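Local structure of shikimate dehydrogenase (NADP(+)) (Peptoclostridium difficile, 5DZS) at residues B[38-43]-B[61-66]; B[150-155]-B[162-167]; B[232-237]-B[256-261]. The protein probably catalyses the reversible NADPH-linked reduction of 3-dehydroshikimate to shikimate, a step in the chorismate pathway that leads to the aromatic amino acids. All blocks are in the same frame, centred on the assembly; numbering follows the deposited sequence.

Interaction 1. Residues B[38-43]-B[61-66]; sequences ISKEDI and TVPYKE. With SO4 (sulfate ion), chain D.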
loop_
_atom_site.group_PDB
_atom_site.type_symbol
_atom_site.label_atom_id
_atom_site.label_comp_id
_atom_site.label_asym_id
_atom_site.label_seq_id
_atom_site.Cartn_x
_atom_site.Cartn_y
_atom_site.Cartn_z
ATOM N N ILE B 38 0.264 -24.865 -11.489
ATOM C CA ILE B 38 -0.916 -25.532 -10.959
ATOM C C ILE B 38 -1.920 -25.695 -12.068
ATOM O O ILE B 38 -2.223 -24.744 -12.804
ATOM C CB ILE B 38 -1.535 -24.761 -9.772
ATOM C CG1 ILE B 38 -0.509 -24.621 -8.635
ATOM C CG2 ILE B 38 -2.808 -25.450 -9.283
ATOM C CD1 ILE B 38 -1.031 -23.829 -7.467
ATOM N N SER B 39 -2.457 -26.902 -12.151
ATOM C CA SER B 39 -3.396 -27.259 -13.199
ATOM C C SER B 39 -4.776 -26.622 -12.962
ATOM O O SER B 39 -5.140 -26.292 -11.840
ATOM C CB SER B 39 -3.547 -28.775 -13.246
ATOM O OG SER B 39 -4.285 -29.256 -12.137
ATOM N N LYS B 40 -5.579 -26.533 -14.019
ATOM C CA LYS B 40 -6.903 -25.949 -13.884
ATOM C C LYS B 40 -7.797 -26.689 -12.879
ATOM O O LYS B 40 -8.599 -26.063 -12.184
ATOM C CB LYS B 40 -7.611 -25.955 -15.237
ATOM C CG LYS B 40 -7.032 -24.996 -16.250
ATOM C CD LYS B 40 -7.871 -25.043 -17.530
ATOM C CE LYS B 40 -7.602 -23.847 -18.428
ATOM N NZ LYS B 40 -6.192 -23.768 -18.890
ATOM N N GLU B 41 -7.631 -28.010 -12.793
ATOM C CA GLU B 41 -8.432 -28.829 -11.886
ATOM C C GLU B 41 -8.021 -28.716 -10.413
ATOM O O GLU B 41 -8.737 -29.189 -9.520
ATOM C CB GLU B 41 -8.434 -30.302 -12.330
ATOM C CG GLU B 41 -7.071 -30.952 -12.554
ATOM C CD GLU B 41 -6.517 -30.807 -13.979
ATOM O OE1 GLU B 41 -6.865 -29.856 -14.716
ATOM O OE2 GLU B 41 -5.711 -31.687 -14.370
ATOM N N ASP B 42 -6.856 -28.116 -10.172
ATOM C CA ASP B 42 -6.338 -27.915 -8.821
ATOM C C ASP B 42 -6.366 -26.495 -8.290
ATOM O O ASP B 42 -6.012 -26.257 -7.130
ATOM C CB ASP B 42 -4.878 -28.402 -8.761
ATOM C CG ASP B 42 -4.744 -29.907 -8.757
ATOM O OD1 ASP B 42 -5.753 -30.637 -8.561
ATOM O OD2 ASP B 42 -3.595 -30.398 -8.941
ATOM N N ILE B 43 -6.755 -25.520 -9.106
ATOM C CA ILE B 43 -6.668 -24.136 -8.639
ATOM C C ILE B 43 -7.541 -23.836 -7.405
ATOM O O ILE B 43 -7.170 -22.955 -6.583
ATOM C CB ILE B 43 -6.880 -23.137 -9.810
ATOM C CG1 ILE B 43 -6.369 -21.724 -9.466
ATOM C CG2 ILE B 43 -8.323 -23.124 -10.250
ATOM C CD1 ILE B 43 -4.861 -21.601 -9.383
ATOM N N THR B 61 -0.739 -15.316 -12.767
ATOM C CA THR B 61 -0.708 -15.035 -14.191
ATOM C C THR B 61 -1.754 -15.879 -14.932
ATOM O O THR B 61 -2.684 -16.473 -14.335
ATOM C CB THR B 61 0.716 -15.128 -14.762
ATOM O OG1 THR B 61 0.744 -14.636 -16.123
ATOM C CG2 THR B 61 1.243 -16.522 -14.704
ATOM N N VAL B 62 -1.673 -15.863 -16.253
ATOM C CA VAL B 62 -2.649 -16.584 -17.060
ATOM C C VAL B 62 -2.661 -18.075 -16.716
ATOM O O VAL B 62 -1.606 -18.675 -16.487
ATOM C CB VAL B 62 -2.380 -16.343 -18.558
ATOM C CG1 VAL B 62 -2.600 -14.885 -18.884
ATOM C CG2 VAL B 62 -0.990 -16.786 -18.945
ATOM N N PRO B 63 -3.837 -18.715 -16.697
ATOM C CA PRO B 63 -5.143 -18.143 -17.024
ATOM C C PRO B 63 -6.030 -17.940 -15.804
ATOM O O PRO B 63 -7.249 -18.059 -15.875
ATOM C CB PRO B 63 -5.742 -19.259 -17.886
ATOM C CG PRO B 63 -5.275 -20.482 -17.222
ATOM C CD PRO B 63 -3.886 -20.186 -16.677
ATOM N N TYR B 64 -5.403 -17.531 -14.703
ATOM C CA TYR B 64 -6.098 -17.517 -13.415
ATOM C C TYR B 64 -6.373 -16.155 -12.810
ATOM O O TYR B 64 -6.893 -16.104 -11.701
ATOM C CB TYR B 64 -5.284 -18.337 -12.379
ATOM C CG TYR B 64 -5.028 -19.787 -12.767
ATOM C CD1 TYR B 64 -6.060 -20.576 -13.235
ATOM C CD2 TYR B 64 -3.778 -20.368 -12.642
ATOM C CE1 TYR B 64 -5.844 -21.895 -13.581
ATOM C CE2 TYR B 64 -3.547 -21.687 -12.985
ATOM C CZ TYR B 64 -4.587 -22.439 -13.462
ATOM O OH TYR B 64 -4.414 -23.747 -13.826
ATOM N N LYS B 65 -6.073 -15.075 -13.513
ATOM C CA LYS B 65 -6.222 -13.759 -12.878
ATOM C C LYS B 65 -7.664 -13.422 -12.480
ATOM O O LYS B 65 -7.884 -12.688 -11.532
ATOM C CB LYS B 65 -5.627 -12.655 -13.726
ATOM C CG LYS B 65 -4.148 -12.811 -14.011
ATOM C CD LYS B 65 -3.730 -11.599 -14.859
ATOM C CE LYS B 65 -2.297 -11.578 -15.289
ATOM N NZ LYS B 65 -2.173 -10.358 -16.155
ATOM N N GLU B 66 -8.630 -13.919 -13.232
ATOM C CA GLU B 66 -10.047 -13.703 -12.894
ATOM C C GLU B 66 -10.595 -14.798 -11.981
ATOM O O GLU B 66 -11.287 -14.504 -10.980
ATOM C CB GLU B 66 -10.894 -13.582 -14.186
ATOM C CG GLU B 66 -10.437 -12.426 -15.062
ATOM C CD GLU B 66 -11.160 -12.257 -16.399
ATOM O OE1 GLU B 66 -12.372 -12.530 -16.511
ATOM O OE2 GLU B 66 -10.493 -11.802 -17.352
HETATM S S SO4 D . -6.485 -14.168 -17.492
HETATM O O1 SO4 D . -5.584 -13.336 -18.304
HETATM O O2 SO4 D . -7.204 -15.124 -18.404
HETATM O O3 SO4 D . -5.764 -14.947 -16.460
HETATM O O4 SO4 D . -7.482 -13.292 -16.845
#
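The ring of Tyr-64 is sandwiched: CD1 of Ile-43 rests on one face, 3.8 Å from the ring centroid and 15° off the normal, a CH-pi contact, while CD of its own neighbour Pro-63 sits over the centre of the opposite face. At the ring's edge, near its plane, lie the carbonyl oxygen of Ile-38 and CA of Lys-40. With CG1 of Ile-43 anti to the backbone N (chi1 -162°), the isoleucine slides past the tyrosine in the reverse direction and brings Ile-43 CD1 to 3.6 Å from Tyr-64 CD2. The phenol closes the contact by donating a short hydrogen bond from Tyr-64 OH to Ile-38 O (2.6 Å), reaching the carbonyl from 28° out of its plane. Beyond it the Lys-40 chain crosses toward the proline, Lys-40 NZ lying 3.8 Å from Pro-63 CG, but its charge is paired with Glu-9. Lys-65 N donates a hydrogen bond to O3 of a sulfate (3.0 Å), probably from the crystallisation liquor; Lys-65 is the predicted proton acceptor and is salt-bridged to Asp-101, a predicted shikimate ligand like Thr-61. The contact thus ties the loop between strand 31-37 and helix 46-53 to the loop after strand 57-60 that carries the predicted active-site Lys-65, with Val-7 of the intervening strand 2-8 touching both Ile-43 and Tyr-64.

Interaction 2. Residues B[150-155]-B[162-167]; sequences RKKDDK and AILIDY. With SO4 (sulfate ion), chain E.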
loop_
_atom_site.group_PDB
_atom_site.type_symbol
_atom_site.label_atom_id
_atom_site.label_comp_id
_atom_site.label_asym_id
_atom_site.label_seq_id
_atom_site.Cartn_x
_atom_site.Cartn_y
_atom_site.Cartn_z
ATOM N N ARG B 150 -11.050 -13.220 -30.933
ATOM C CA ARG B 150 -11.257 -14.202 -32.005
ATOM C C ARG B 150 -12.743 -14.408 -32.304
ATOM O O ARG B 150 -13.129 -14.590 -33.459
ATOM C CB ARG B 150 -10.600 -15.540 -31.656
ATOM C CG ARG B 150 -9.090 -15.480 -31.509
ATOM C CD ARG B 150 -8.377 -15.047 -32.787
ATOM N NE ARG B 150 -6.931 -14.940 -32.571
ATOM C CZ ARG B 150 -6.056 -14.505 -33.474
ATOM N NH1 ARG B 150 -4.765 -14.447 -33.171
ATOM N NH2 ARG B 150 -6.463 -14.123 -34.672
ATOM N N LYS B 151 -13.573 -14.376 -31.262
ATOM C CA LYS B 151 -15.018 -14.552 -31.423
ATOM C C LYS B 151 -15.748 -13.710 -30.391
ATOM O O LYS B 151 -15.569 -13.893 -29.189
ATOM C CB LYS B 151 -15.423 -16.024 -31.313
ATOM C CG LYS B 151 -16.887 -16.269 -31.655
ATOM C CD LYS B 151 -17.208 -17.748 -31.771
ATOM C CE LYS B 151 -18.644 -17.958 -32.226
ATOM N NZ LYS B 151 -18.960 -19.397 -32.429
ATOM N N LYS B 152 -16.579 -12.791 -30.876
ATOM C CA LYS B 152 -17.309 -11.875 -30.004
ATOM C C LYS B 152 -18.288 -12.562 -29.063
ATOM O O LYS B 152 -18.403 -12.166 -27.901
ATOM C CB LYS B 152 -18.097 -10.870 -30.836
ATOM C CG LYS B 152 -17.270 -10.012 -31.769
ATOM C CD LYS B 152 -18.200 -9.116 -32.562
ATOM C CE LYS B 152 -17.456 -8.275 -33.574
ATOM N NZ LYS B 152 -18.407 -7.459 -34.379
ATOM N N ASP B 153 -18.991 -13.579 -29.572
ATOM C CA ASP B 153 -20.028 -14.297 -28.810
ATOM C C ASP B 153 -20.825 -13.293 -27.946
ATOM O O ASP B 153 -21.319 -12.300 -28.489
ATOM C CB ASP B 153 -19.446 -15.509 -28.036
ATOM C CG ASP B 153 -18.363 -15.128 -27.026
ATOM O OD1 ASP B 153 -18.584 -14.214 -26.204
ATOM O OD2 ASP B 153 -17.301 -15.788 -27.026
ATOM N N ASP B 154 -20.965 -13.525 -26.640
ATOM C CA ASP B 154 -21.673 -12.556 -25.788
ATOM C C ASP B 154 -20.709 -11.806 -24.853
ATOM O O ASP B 154 -21.070 -11.461 -23.722
ATOM C CB ASP B 154 -22.834 -13.216 -25.010
ATOM C CG ASP B 154 -22.373 -14.286 -24.026
ATOM O OD1 ASP B 154 -21.153 -14.490 -23.863
ATOM O OD2 ASP B 154 -23.251 -14.926 -23.411
ATOM N N LYS B 155 -19.488 -11.553 -25.336
ATOM C CA LYS B 155 -18.485 -10.825 -24.550
ATOM C C LYS B 155 -18.895 -9.378 -24.329
ATOM O O LYS B 155 -19.367 -8.705 -25.246
ATOM C CB LYS B 155 -17.101 -10.849 -25.213
ATOM C CG LYS B 155 -16.327 -12.146 -25.052
ATOM C CD LYS B 155 -14.893 -11.976 -25.529
ATOM C CE LYS B 155 -14.036 -13.187 -25.196
ATOM N NZ LYS B 155 -14.541 -14.430 -25.838
ATOM N N ALA B 162 -15.258 1.452 -25.247
ATOM C CA ALA B 162 -14.411 0.520 -25.993
ATOM C C ALA B 162 -15.256 -0.271 -26.997
ATOM O O ALA B 162 -16.374 -0.684 -26.685
ATOM C CB ALA B 162 -13.696 -0.423 -25.040
ATOM N N ILE B 163 -14.724 -0.477 -28.197
ATOM C CA ILE B 163 -15.444 -1.203 -29.246
ATOM C C ILE B 163 -14.901 -2.621 -29.431
ATOM O O ILE B 163 -13.726 -2.817 -29.731
ATOM C CB ILE B 163 -15.367 -0.453 -30.591
ATOM C CG1 ILE B 163 -15.794 1.002 -30.396
ATOM C CG2 ILE B 163 -16.228 -1.146 -31.644
ATOM C CD1 ILE B 163 -15.603 1.863 -31.617
ATOM N N LEU B 164 -15.776 -3.605 -29.259
ATOM C CA LEU B 164 -15.393 -4.995 -29.424
ATOM C C LEU B 164 -15.405 -5.328 -30.911
ATOM O O LEU B 164 -16.410 -5.099 -31.598
ATOM C CB LEU B 164 -16.368 -5.912 -28.682
ATOM C CG LEU B 164 -16.020 -7.404 -28.709
ATOM C CD1 LEU B 164 -14.775 -7.670 -27.872
ATOM C CD2 LEU B 164 -17.189 -8.245 -28.212
ATOM N N ILE B 165 -14.282 -5.852 -31.403
ATOM C CA ILE B 165 -14.151 -6.251 -32.801
ATOM C C ILE B 165 -13.505 -7.620 -32.891
ATOM O O ILE B 165 -12.998 -8.137 -31.895
ATOM C CB ILE B 165 -13.281 -5.261 -33.613
ATOM C CG1 ILE B 165 -11.846 -5.212 -33.057
ATOM C CG2 ILE B 165 -13.913 -3.875 -33.611
ATOM C CD1 ILE B 165 -10.900 -4.358 -33.872
ATOM N N ASP B 166 -13.550 -8.215 -34.083
ATOM C CA ASP B 166 -12.857 -9.479 -34.325
ATOM C C ASP B 166 -11.676 -9.174 -35.243
ATOM O O ASP B 166 -11.539 -8.051 -35.727
ATOM C CB ASP B 166 -13.778 -10.588 -34.866
ATOM C CG ASP B 166 -14.341 -10.288 -36.238
ATOM O OD1 ASP B 166 -13.765 -9.477 -36.992
ATOM O OD2 ASP B 166 -15.370 -10.905 -36.572
ATOM N N TYR B 167 -10.827 -10.166 -35.473
ATOM C CA TYR B 167 -9.606 -9.966 -36.258
ATOM C C TYR B 167 -9.866 -9.676 -37.747
ATOM O O TYR B 167 -8.980 -9.183 -38.455
ATOM C CB TYR B 167 -8.641 -11.144 -36.045
ATOM C CG TYR B 167 -7.962 -11.126 -34.681
ATOM C CD1 TYR B 167 -8.667 -11.427 -33.518
ATOM C CD2 TYR B 167 -6.614 -10.807 -34.558
ATOM C CE1 TYR B 167 -8.047 -11.409 -32.271
ATOM C CE2 TYR B 167 -5.989 -10.782 -33.318
ATOM C CZ TYR B 167 -6.708 -11.086 -32.178
ATOM O OH TYR B 167 -6.083 -11.070 -30.938
HETATM S S SO4 E . -8.873 -13.336 -27.638
HETATM O O1 SO4 E . -8.251 -12.349 -28.549
HETATM O O2 SO4 E . -9.300 -14.510 -28.431
HETATM O O3 SO4 E . -7.889 -13.745 -26.608
HETATM O O4 SO4 E . -10.049 -12.743 -26.963
HETATM O O HOH W 1 -11.465 -13.351 -35.306
#
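Arg-150 and Tyr-167 meet as a stacked cation-pi pair in the arginine conformer described, one of two modelled. The guanidinium lies flat on one ring face, Arg-150 CZ 3.6 Å from the Tyr-167 centroid and only 8° off the normal, with the two planes 15° apart. Arg-150 NH2 comes nearest, 3.3 Å from Tyr-167 CD2, whereas CD and NE pass over the CE1 side. A bend at chi2 (-61°) folds the arginine back over the ring, and NH1 goes on to hydrogen-bond the carbonyl of Pro-194, which helps fix the rotation of the group.

Van der Waals packing centres on Leu-164, whose CD2 fits against Lys-152 CB (3.8 Å), Lys-155 CB and the Lys-155 carbonyl. The extended Lys-152 chain runs past the leucine in the opposite direction, laying CE beside the backbone of Ile-165 and Asp-166; its NZ is salt-bridged to Glu-169. Leu-164 and Ile-165 lie on strand 163-166, the outermost strand within the chain of the parallel sheet of a Rossmann-type domain; 150-155 is in the loop leading to it from strand 144-149, with a type II' turn at 152-155.

Polar links are indirect or weak. One water donates to Arg-150 O (2.8 Å) and accepts from Tyr-167 N (3.3 Å), bridging the two backbones. A sulfate, held also by Thr-126 and Thr-149, takes a weak hydrogen bond from Arg-150 N through O2 (3.3 Å); it comes probably from the crystallisation liquor and probably mimics the 2'-phosphate of NADP(+).

Interaction 3. Residues B[232-237]-B[256-261]; sequences GLYMLV and ILDVIY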
loop_
_atom_site.group_PDB
_atom_site.type_symbol
_atom_site.label_atom_id
_atom_site.label_comp_id
_atom_site.label_asym_id
_atom_site.label_seq_id
_atom_site.Cartn_x
_atom_site.Cartn_y
_atom_site.Cartn_z
ATOM N N GLY B 232 7.815 -6.132 -23.026
ATOM C CA GLY B 232 7.209 -6.118 -21.703
ATOM C C GLY B 232 8.133 -6.105 -20.521
ATOM O O GLY B 232 7.651 -6.053 -19.395
ATOM N N LEU B 233 9.449 -6.104 -20.749
ATOM C CA LEU B 233 10.373 -6.269 -19.609
ATOM C C LEU B 233 10.293 -5.166 -18.561
ATOM O O LEU B 233 10.276 -5.449 -17.358
ATOM C CB LEU B 233 11.814 -6.461 -20.084
ATOM C CG LEU B 233 12.843 -6.760 -18.987
ATOM C CD1 LEU B 233 12.503 -8.023 -18.194
ATOM C CD2 LEU B 233 14.230 -6.871 -19.605
ATOM N N TYR B 234 10.233 -3.911 -18.977
ATOM C CA TYR B 234 10.199 -2.837 -17.988
ATOM C C TYR B 234 8.982 -2.980 -17.075
ATOM O O TYR B 234 9.058 -2.772 -15.866
ATOM C CB TYR B 234 10.209 -1.465 -18.684
ATOM C CG TYR B 234 10.530 -0.309 -17.780
ATOM C CD1 TYR B 234 11.849 -0.011 -17.466
ATOM C CD2 TYR B 234 9.531 0.492 -17.241
ATOM C CE1 TYR B 234 12.163 1.049 -16.649
ATOM C CE2 TYR B 234 9.847 1.568 -16.415
ATOM C CZ TYR B 234 11.160 1.835 -16.129
ATOM O OH TYR B 234 11.539 2.894 -15.316
ATOM N N MET B 235 7.848 -3.326 -17.669
ATOM C CA MET B 235 6.620 -3.518 -16.922
ATOM C C MET B 235 6.774 -4.689 -15.961
ATOM O O MET B 235 6.345 -4.630 -14.808
ATOM C CB MET B 235 5.449 -3.737 -17.871
ATOM C CG MET B 235 4.156 -4.062 -17.186
ATOM S SD MET B 235 2.850 -3.940 -18.411
ATOM C CE MET B 235 1.468 -4.611 -17.481
ATOM N N LEU B 236 7.402 -5.762 -16.419
ATOM C CA LEU B 236 7.592 -6.914 -15.536
ATOM C C LEU B 236 8.423 -6.548 -14.296
ATOM O O LEU B 236 8.169 -7.007 -13.192
ATOM C CB LEU B 236 8.259 -8.079 -16.272
ATOM C CG LEU B 236 7.424 -8.781 -17.339
ATOM C CD1 LEU B 236 8.244 -9.859 -18.020
ATOM C CD2 LEU B 236 6.147 -9.375 -16.747
ATOM N N VAL B 237 9.462 -5.753 -14.477
ATOM C CA VAL B 237 10.290 -5.362 -13.348
ATOM C C VAL B 237 9.499 -4.420 -12.432
ATOM O O VAL B 237 9.521 -4.559 -11.207
ATOM C CB VAL B 237 11.616 -4.721 -13.821
ATOM C CG1 VAL B 237 12.432 -4.291 -12.615
ATOM C CG2 VAL B 237 12.416 -5.694 -14.658
ATOM N N ILE B 256 15.689 1.868 -7.960
ATOM C CA ILE B 256 15.884 0.421 -8.057
ATOM C C ILE B 256 15.363 -0.205 -9.363
ATOM O O ILE B 256 15.984 -1.093 -9.935
ATOM C CB ILE B 256 15.337 -0.288 -6.802
ATOM C CG1 ILE B 256 16.171 0.141 -5.584
ATOM C CG2 ILE B 256 15.360 -1.798 -6.972
ATOM C CD1 ILE B 256 15.766 -0.459 -4.266
ATOM N N LEU B 257 14.201 0.243 -9.848
ATOM C CA LEU B 257 13.653 -0.271 -11.087
ATOM C C LEU B 257 14.636 -0.166 -12.259
ATOM O O LEU B 257 14.844 -1.140 -12.984
ATOM C CB LEU B 257 12.359 0.495 -11.380
ATOM C CG LEU B 257 11.699 0.395 -12.750
ATOM C CD1 LEU B 257 11.521 -1.027 -13.214
ATOM C CD2 LEU B 257 10.356 1.115 -12.695
ATOM N N ASP B 258 15.207 1.010 -12.463
ATOM C CA ASP B 258 16.148 1.196 -13.553
ATOM C C ASP B 258 17.402 0.368 -13.348
ATOM O O ASP B 258 17.944 -0.184 -14.314
ATOM C CB ASP B 258 16.510 2.671 -13.751
ATOM C CG ASP B 258 15.401 3.458 -14.428
ATOM O OD1 ASP B 258 14.508 2.834 -15.053
ATOM O OD2 ASP B 258 15.435 4.706 -14.348
ATOM N N VAL B 259 17.891 0.299 -12.114
ATOM C CA VAL B 259 19.098 -0.486 -11.849
ATOM C C VAL B 259 18.823 -1.948 -12.204
ATOM O O VAL B 259 19.584 -2.589 -12.931
ATOM C CB VAL B 259 19.560 -0.346 -10.377
ATOM C CG1 VAL B 259 20.699 -1.297 -10.076
ATOM C CG2 VAL B 259 19.991 1.088 -10.096
ATOM N N ILE B 260 17.708 -2.476 -11.733
ATOM C CA ILE B 260 17.397 -3.857 -12.005
ATOM C C ILE B 260 17.107 -4.148 -13.466
ATOM O O ILE B 260 17.556 -5.166 -14.011
ATOM C CB ILE B 260 16.233 -4.320 -11.126
ATOM C CG1 ILE B 260 16.682 -4.306 -9.662
ATOM C CG2 ILE B 260 15.743 -5.696 -11.588
ATOM C CD1 ILE B 260 15.592 -4.654 -8.670
ATOM N N TYR B 261 16.330 -3.276 -14.107
ATOM C CA TYR B 261 16.002 -3.433 -15.505
ATOM C C TYR B 261 17.248 -3.405 -16.400
ATOM O O TYR B 261 17.393 -4.249 -17.272
ATOM C CB TYR B 261 15.043 -2.309 -15.933
ATOM C CG TYR B 261 14.810 -2.184 -17.432
ATOM C CD1 TYR B 261 14.007 -3.089 -18.114
ATOM C CD2 TYR B 261 15.372 -1.138 -18.167
ATOM C CE1 TYR B 261 13.776 -2.971 -19.470
ATOM C CE2 TYR B 261 15.145 -1.021 -19.535
ATOM C CZ TYR B 261 14.341 -1.941 -20.177
ATOM O OH TYR B 261 14.102 -1.848 -21.543
#
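Tyr-234 drives the edge of its ring into the face of Tyr-261, a T-shaped pair with centroids 5.0 Å apart and planes at 81°. Tyr-234 CD1 is the atom that arrives, standing over the centre of the Tyr-261 ring and 3.7 Å from Tyr-261 CG. Leu-257 completes the tight part from another side: Leu-257 CD1 lies over one face of Tyr-234, 4.2 Å from the centroid, and Leu-257 CD2 reaches Tyr-234 CZ. Leu-257 CD1 is also pressed against Val-237 CG1 at 3.4 Å, closer than usual van der Waals contact, while Val-237 CG1 touches Ile-260 CG2 at 3.7 Å. Val-237 CG1 points anti to its own backbone N, which sets it between Leu-257 CD1 and Ile-260 CG2. Buried Leu-233, which packs on Tyr-211 as well, adds its CD2 obliquely against Tyr-261 CE1.

Both segments are helical, and their axes pass 9.8 Å apart with N-to-C directions 126° from each other, so helix 255-268 turns back across the start of helix 233-248. In shikimate dehydrogenases the chain returns here from the nucleotide-binding domain to the substrate domain: Gly-232, predicted to bind NADP(+), precedes the first helix, and Ile-260 packs on Val-23 and Ile-26 of helix 16-27.

The solvent side is thinner, made by Asp-258 and the partly exposed Tyr-261. Asp-258 is exposed, yet its OD1 accepts a hydrogen bond from Tyr-234 OH (3.0 Å), met on the syn side 29° out of the carboxylate plane.

The three contacts follow one another along the chain and do not touch. Interaction 1 belongs to the substrate-binding part, beside the mixed sheet containing strands 2-8, 31-37 and 57-60; interaction 2 lies at the outer edge of the parallel nucleotide-binding sheet; interaction 3 joins helices 233-248 and 255-268, with helix 16-27 packed against both. Centres of interactions 1 and 2 are about 23 Å apart, those of 1 and 3 about 25 Å, and those of 2 and 3 about 32 Å. Interaction 3 lies across the chain's centre from the other two. Interactions 1 and 3 carry predicted substrate, catalytic and NADP(+) residues, consistent with an active site between the domains.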